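Local coordinates for putative capsid protein of prophage (Escherichia coli CFT073, PDB 3BQW) that is of unknown function but, as a putative prophage capsid protein of the phage major capsid protein E family, probably forms part of a phage head shell, at residues Leu292-Val304 / Ala308-Glu320. Sequence-based numbering, arbitrary orientation.
Sequences LVAYGAIMDQEAV and ATQNMFYPKNWIE
Y314 lays one face of its ring over the methyl group of A303, whose CB stands 3.6 Å from the ring centroid and nearly on the normal, a CH-pi contact with the first turn of the short helix. With CG anti to the backbone N (chi1 -171°), the ring is carried toward that turn, against A303, while CG2 of I298 packs 3.7 Å from Y314 CB. Close to the ring, D300 occupies the N-cap position: its OD2 accepts weak bonds from the backbone N of E302 and A303 and takes a salt bridge from K316 NZ at 2.9 Å, on the syn side, 24° out of the carboxylate plane. The lysine chain bends at chi3 and chi4 to bring its ammonium there, so one oxygen joins the cap to the strand. Backbone bonds from I298 N to T309 O (2.7 Å), enclosing the capped helical turn, and from A308 N to A303 O (2.8 Å), spanning its end, tie the segments. Farther along, M312 crosses the Y295 ring with CG over its centre, 3.9 Å from the centroid, and SD placed obliquely in a Met-aromatic contact. A water hydrogen-bonded to G296 O and N311 O links the two backbones. The contact thus folds helix 301-305 back against strand 314-319, which pairs with strand 327-338; that same long strand pairs with strand 292-295, and F313 reaches I129 of helix 113-146.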
loop_
_atom_site.group_PDB
_atom_site.type_symbol
_atom_site.label_atom_id
_atom_site.label_comp_id
_atom_site.label_asym_id
_atom_site.label_seq_id
_atom_site.Cartn_x
_atom_site.Cartn_y
_atom_site.Cartn_z
ATOM N N LEU A 292 9.785 0.213 -5.624
ATOM C CA LEU A 292 9.407 1.610 -5.386
ATOM C C LEU A 292 7.946 1.866 -5.636
ATOM O O LEU A 292 7.227 1.018 -6.154
ATOM C CB LEU A 292 10.254 2.564 -6.256
ATOM C CG LEU A 292 9.986 2.492 -7.774
ATOM C CD1 LEU A 292 10.266 3.774 -8.460
ATOM C CD2 LEU A 292 10.814 1.385 -8.377
ATOM N N VAL A 293 7.502 3.046 -5.211
ATOM C CA VAL A 293 6.241 3.599 -5.686
ATOM C C VAL A 293 6.655 4.704 -6.626
ATOM O O VAL A 293 7.377 5.630 -6.254
ATOM C CB VAL A 293 5.271 4.078 -4.547
ATOM C CG1 VAL A 293 3.960 4.627 -5.143
ATOM C CG2 VAL A 293 4.944 2.922 -3.599
ATOM N N ALA A 294 6.239 4.555 -7.877
ATOM C CA ALA A 294 6.517 5.519 -8.919
ATOM C C ALA A 294 5.331 6.455 -8.999
ATOM O O ALA A 294 4.175 6.021 -8.947
ATOM C CB ALA A 294 6.748 4.815 -10.264
ATOM N N TYR A 295 5.613 7.742 -9.128
ATOM C CA TYR A 295 4.555 8.758 -9.228
ATOM C C TYR A 295 4.613 9.446 -10.597
ATOM O O TYR A 295 5.649 9.991 -10.983
ATOM C CB TYR A 295 4.703 9.784 -8.107
ATOM C CG TYR A 295 4.428 9.198 -6.749
ATOM C CD1 TYR A 295 3.190 9.372 -6.128
ATOM C CD2 TYR A 295 5.407 8.449 -6.079
ATOM C CE1 TYR A 295 2.932 8.798 -4.856
ATOM C CE2 TYR A 295 5.167 7.913 -4.827
ATOM C CZ TYR A 295 3.924 8.086 -4.221
ATOM O OH TYR A 295 3.689 7.521 -2.981
ATOM N N GLY A 296 3.502 9.416 -11.325
ATOM C CA GLY A 296 3.410 10.150 -12.555
ATOM C C GLY A 296 3.265 11.608 -12.211
ATOM O O GLY A 296 2.947 11.949 -11.075
ATOM N N ALA A 297 3.506 12.467 -13.191
ATOM C CA ALA A 297 3.338 13.922 -13.012
ATOM C C ALA A 297 1.921 14.319 -12.596
ATOM O O ALA A 297 0.928 13.744 -13.043
ATOM C CB ALA A 297 3.735 14.702 -14.294
ATOM N N ILE A 298 1.865 15.342 -11.755
ATOM C CA ILE A 298 0.618 15.997 -11.409
ATOM C C ILE A 298 0.125 16.747 -12.645
ATOM O O ILE A 298 0.915 17.425 -13.317
ATOM C CB ILE A 298 0.808 16.964 -10.250
ATOM C CG1 ILE A 298 1.460 16.254 -9.051
ATOM C CG2 ILE A 298 -0.533 17.595 -9.870
ATOM C CD1 ILE A 298 0.545 15.258 -8.371
ATOM N N MET A 299 -1.165 16.599 -12.954
ATOM C CA MET A 299 -1.732 17.086 -14.210
ATOM C C MET A 299 -2.675 18.297 -14.030
ATOM O O MET A 299 -3.160 18.847 -15.014
ATOM C CB MET A 299 -2.422 15.940 -14.982
ATOM C CG MET A 299 -1.426 14.945 -15.624
ATOM S SD MET A 299 -0.091 15.679 -16.669
ATOM C CE MET A 299 -0.963 15.755 -18.236
ATOM N N ASP A 300 -2.888 18.713 -12.787
ATOM C CA ASP A 300 -3.659 19.911 -12.452
ATOM C C ASP A 300 -3.079 21.185 -13.089
ATOM O O ASP A 300 -1.862 21.437 -13.005
ATOM C CB ASP A 300 -3.681 20.080 -10.927
ATOM C CG ASP A 300 -4.534 21.250 -10.482
ATOM O OD1 ASP A 300 -5.773 21.165 -10.636
ATOM O OD2 ASP A 300 -3.963 22.235 -9.974
ATOM N N GLN A 301 -3.952 22.002 -13.692
ATOM C CA GLN A 301 -3.486 23.186 -14.402
ATOM C C GLN A 301 -2.648 24.098 -13.521
ATOM O O GLN A 301 -1.656 24.648 -13.993
ATOM C CB GLN A 301 -4.624 23.990 -15.055
ATOM C CG GLN A 301 -4.058 25.107 -15.971
ATOM C CD GLN A 301 -5.109 25.917 -16.723
ATOM O OE1 GLN A 301 -5.480 25.594 -17.863
ATOM N NE2 GLN A 301 -5.561 27.008 -16.106
ATOM N N GLU A 302 -3.029 24.258 -12.253
ATOM C CA GLU A 302 -2.292 25.163 -11.363
ATOM C C GLU A 302 -0.948 24.555 -10.998
ATOM O O GLU A 302 0.042 25.272 -10.817
ATOM C CB GLU A 302 -3.102 25.487 -10.105
ATOM C CG GLU A 302 -2.405 26.420 -9.114
ATOM C CD GLU A 302 -2.246 27.866 -9.596
ATOM O OE1 GLU A 302 -2.848 28.254 -10.633
ATOM O OE2 GLU A 302 -1.513 28.632 -8.918
ATOM N N ALA A 303 -0.917 23.233 -10.872
ATOM C CA ALA A 303 0.351 22.515 -10.746
ATOM C C ALA A 303 1.186 22.747 -12.013
ATOM O O ALA A 303 2.362 23.104 -11.928
ATOM C CB ALA A 303 0.114 21.016 -10.504
ATOM N N VAL A 304 0.565 22.561 -13.178
ATOM C CA VAL A 304 1.260 22.777 -14.475
ATOM C C VAL A 304 1.730 24.238 -14.630
ATOM O O VAL A 304 2.901 24.473 -14.935
ATOM C CB VAL A 304 0.409 22.335 -15.716
ATOM C CG1 VAL A 304 1.058 22.797 -17.005
ATOM C CG2 VAL A 304 0.227 20.832 -15.748
ATOM N N ALA A 308 4.919 22.762 -10.757
ATOM C CA ALA A 308 4.913 21.871 -9.565
ATOM C C ALA A 308 4.371 20.437 -9.867
ATOM O O ALA A 308 3.826 19.736 -8.983
ATOM C CB ALA A 308 4.133 22.526 -8.454
ATOM N N THR A 309 4.555 20.007 -11.120
ATOM C CA THR A 309 4.033 18.746 -11.627
ATOM C C THR A 309 4.791 17.516 -11.100
ATOM O O THR A 309 4.266 16.386 -11.102
ATOM C CB THR A 309 4.056 18.735 -13.177
ATOM O OG1 THR A 309 5.415 18.684 -13.647
ATOM C CG2 THR A 309 3.350 19.990 -13.755
ATOM N N GLN A 310 6.028 17.724 -10.666
ATOM C CA GLN A 310 6.846 16.625 -10.214
ATOM C C GLN A 310 6.692 16.526 -8.724
ATOM O O GLN A 310 7.397 17.182 -7.981
ATOM C CB GLN A 310 8.302 16.815 -10.633
ATOM C CG GLN A 310 9.165 15.609 -10.359
ATOM C CD GLN A 310 10.397 15.516 -11.249
ATOM O OE1 GLN A 310 11.048 16.514 -11.551
ATOM N NE2 GLN A 310 10.736 14.289 -11.660
ATOM N N ASN A 311 5.757 15.675 -8.297
ATOM C CA ASN A 311 5.300 15.609 -6.909
ATOM C C ASN A 311 4.573 14.306 -6.608
ATOM O O ASN A 311 3.796 13.838 -7.438
ATOM C CB ASN A 311 4.313 16.765 -6.654
ATOM C CG ASN A 311 4.956 17.952 -5.957
ATOM O OD1 ASN A 311 5.638 17.789 -4.946
ATOM N ND2 ASN A 311 4.734 19.151 -6.493
ATOM N N MET A 312 4.800 13.744 -5.417
ATOM C CA MET A 312 3.997 12.625 -4.924
ATOM C C MET A 312 2.545 13.084 -4.775
ATOM O O MET A 312 1.613 12.451 -5.281
ATOM C CB MET A 312 4.516 12.108 -3.587
ATOM C CG MET A 312 5.970 11.570 -3.588
ATOM S SD MET A 312 6.405 10.823 -2.001
ATOM C CE MET A 312 6.366 12.265 -0.969
ATOM N N PHE A 313 2.386 14.225 -4.111
ATOM C CA PHE A 313 1.083 14.794 -3.746
ATOM C C PHE A 313 1.031 16.248 -4.120
ATOM O O PHE A 313 2.038 16.952 -4.051
ATOM C CB PHE A 313 0.845 14.694 -2.227
ATOM C CG PHE A 313 1.134 13.338 -1.666
ATOM C CD1 PHE A 313 0.391 12.233 -2.080
ATOM C CD2 PHE A 313 2.145 13.163 -0.727
ATOM C CE1 PHE A 313 0.659 10.956 -1.576
ATOM C CE2 PHE A 313 2.427 11.903 -0.214
ATOM C CZ PHE A 313 1.690 10.793 -0.637
ATOM N N TYR A 314 -0.157 16.700 -4.483
ATOM C CA TYR A 314 -0.398 18.099 -4.762
ATOM C C TYR A 314 -1.764 18.487 -4.188
ATOM O O TYR A 314 -2.797 18.167 -4.768
ATOM C CB TYR A 314 -0.338 18.370 -6.257
ATOM C CG TYR A 314 -0.371 19.813 -6.588
ATOM C CD1 TYR A 314 0.810 20.554 -6.662
ATOM C CD2 TYR A 314 -1.583 20.462 -6.834
ATOM C CE1 TYR A 314 0.769 21.909 -6.950
ATOM C CE2 TYR A 314 -1.620 21.784 -7.139
ATOM C CZ TYR A 314 -0.449 22.504 -7.193
ATOM O OH TYR A 314 -0.498 23.832 -7.503
ATOM N N PRO A 315 -1.753 19.158 -3.030
ATOM C CA PRO A 315 -2.954 19.588 -2.343
ATOM C C PRO A 315 -3.455 20.942 -2.822
ATOM O O PRO A 315 -2.662 21.808 -3.206
ATOM C CB PRO A 315 -2.502 19.625 -0.886
ATOM C CG PRO A 315 -1.083 20.092 -0.972
ATOM C CD PRO A 315 -0.543 19.500 -2.262
ATOM N N LYS A 316 -4.775 21.095 -2.855
ATOM C CA LYS A 316 -5.413 22.331 -3.296
ATOM C C LYS A 316 -6.514 22.639 -2.324
ATOM O O LYS A 316 -7.200 21.733 -1.887
ATOM C CB LYS A 316 -6.068 22.171 -4.678
ATOM C CG LYS A 316 -5.144 21.794 -5.817
ATOM C CD LYS A 316 -5.928 21.516 -7.129
ATOM C CE LYS A 316 -6.510 22.794 -7.782
ATOM N NZ LYS A 316 -5.471 23.823 -8.095
ATOM N N ASN A 317 -6.692 23.915 -2.003
ATOM C CA ASN A 317 -7.848 24.372 -1.221
ATOM C C ASN A 317 -8.525 25.493 -2.023
ATOM O O ASN A 317 -7.840 26.361 -2.550
ATOM C CB ASN A 317 -7.393 24.851 0.165
ATOM C CG ASN A 317 -8.535 25.475 1.013
ATOM O OD1 ASN A 317 -9.622 24.900 1.190
ATOM N ND2 ASN A 317 -8.257 26.626 1.574
ATOM N N TRP A 318 -9.850 25.457 -2.156
ATOM C CA TRP A 318 -10.555 26.527 -2.875
ATOM C C TRP A 318 -11.975 26.668 -2.368
ATOM O O TRP A 318 -12.515 25.748 -1.777
ATOM C CB TRP A 318 -10.523 26.328 -4.416
ATOM C CG TRP A 318 -11.449 25.255 -4.930
ATOM C CD1 TRP A 318 -12.717 25.420 -5.414
ATOM C CD2 TRP A 318 -11.178 23.850 -4.994
ATOM N NE1 TRP A 318 -13.256 24.203 -5.766
ATOM C CE2 TRP A 318 -12.330 23.224 -5.531
ATOM C CE3 TRP A 318 -10.073 23.058 -4.654
ATOM C CZ2 TRP A 318 -12.409 21.849 -5.723
ATOM C CZ3 TRP A 318 -10.158 21.680 -4.844
ATOM C CH2 TRP A 318 -11.316 21.093 -5.376
ATOM N N ILE A 319 -12.531 27.864 -2.578
ATOM C CA ILE A 319 -13.894 28.235 -2.185
ATOM C C ILE A 319 -14.632 28.604 -3.461
ATOM O O ILE A 319 -14.179 29.462 -4.213
ATOM C CB ILE A 319 -13.925 29.461 -1.246
ATOM C CG1 ILE A 319 -13.139 29.198 0.044
ATOM C CG2 ILE A 319 -15.364 29.848 -0.920
ATOM C CD1 ILE A 319 -12.586 30.473 0.678
ATOM N N GLU A 320 -15.752 27.937 -3.705
ATOM C CA GLU A 320 -16.559 28.166 -4.891
ATOM C C GLU A 320 -17.639 29.163 -4.562
ATOM O O GLU A 320 -18.084 29.234 -3.413
ATOM C CB GLU A 320 -17.226 26.870 -5.321
ATOM C CG GLU A 320 -16.268 25.787 -5.721
ATOM C CD GLU A 320 -16.950 24.724 -6.547
ATOM O OE1 GLU A 320 -18.098 24.359 -6.205
ATOM O OE2 GLU A 320 -16.349 24.264 -7.543
HETATM O O HOH W 1 1.863 11.864 -8.565
#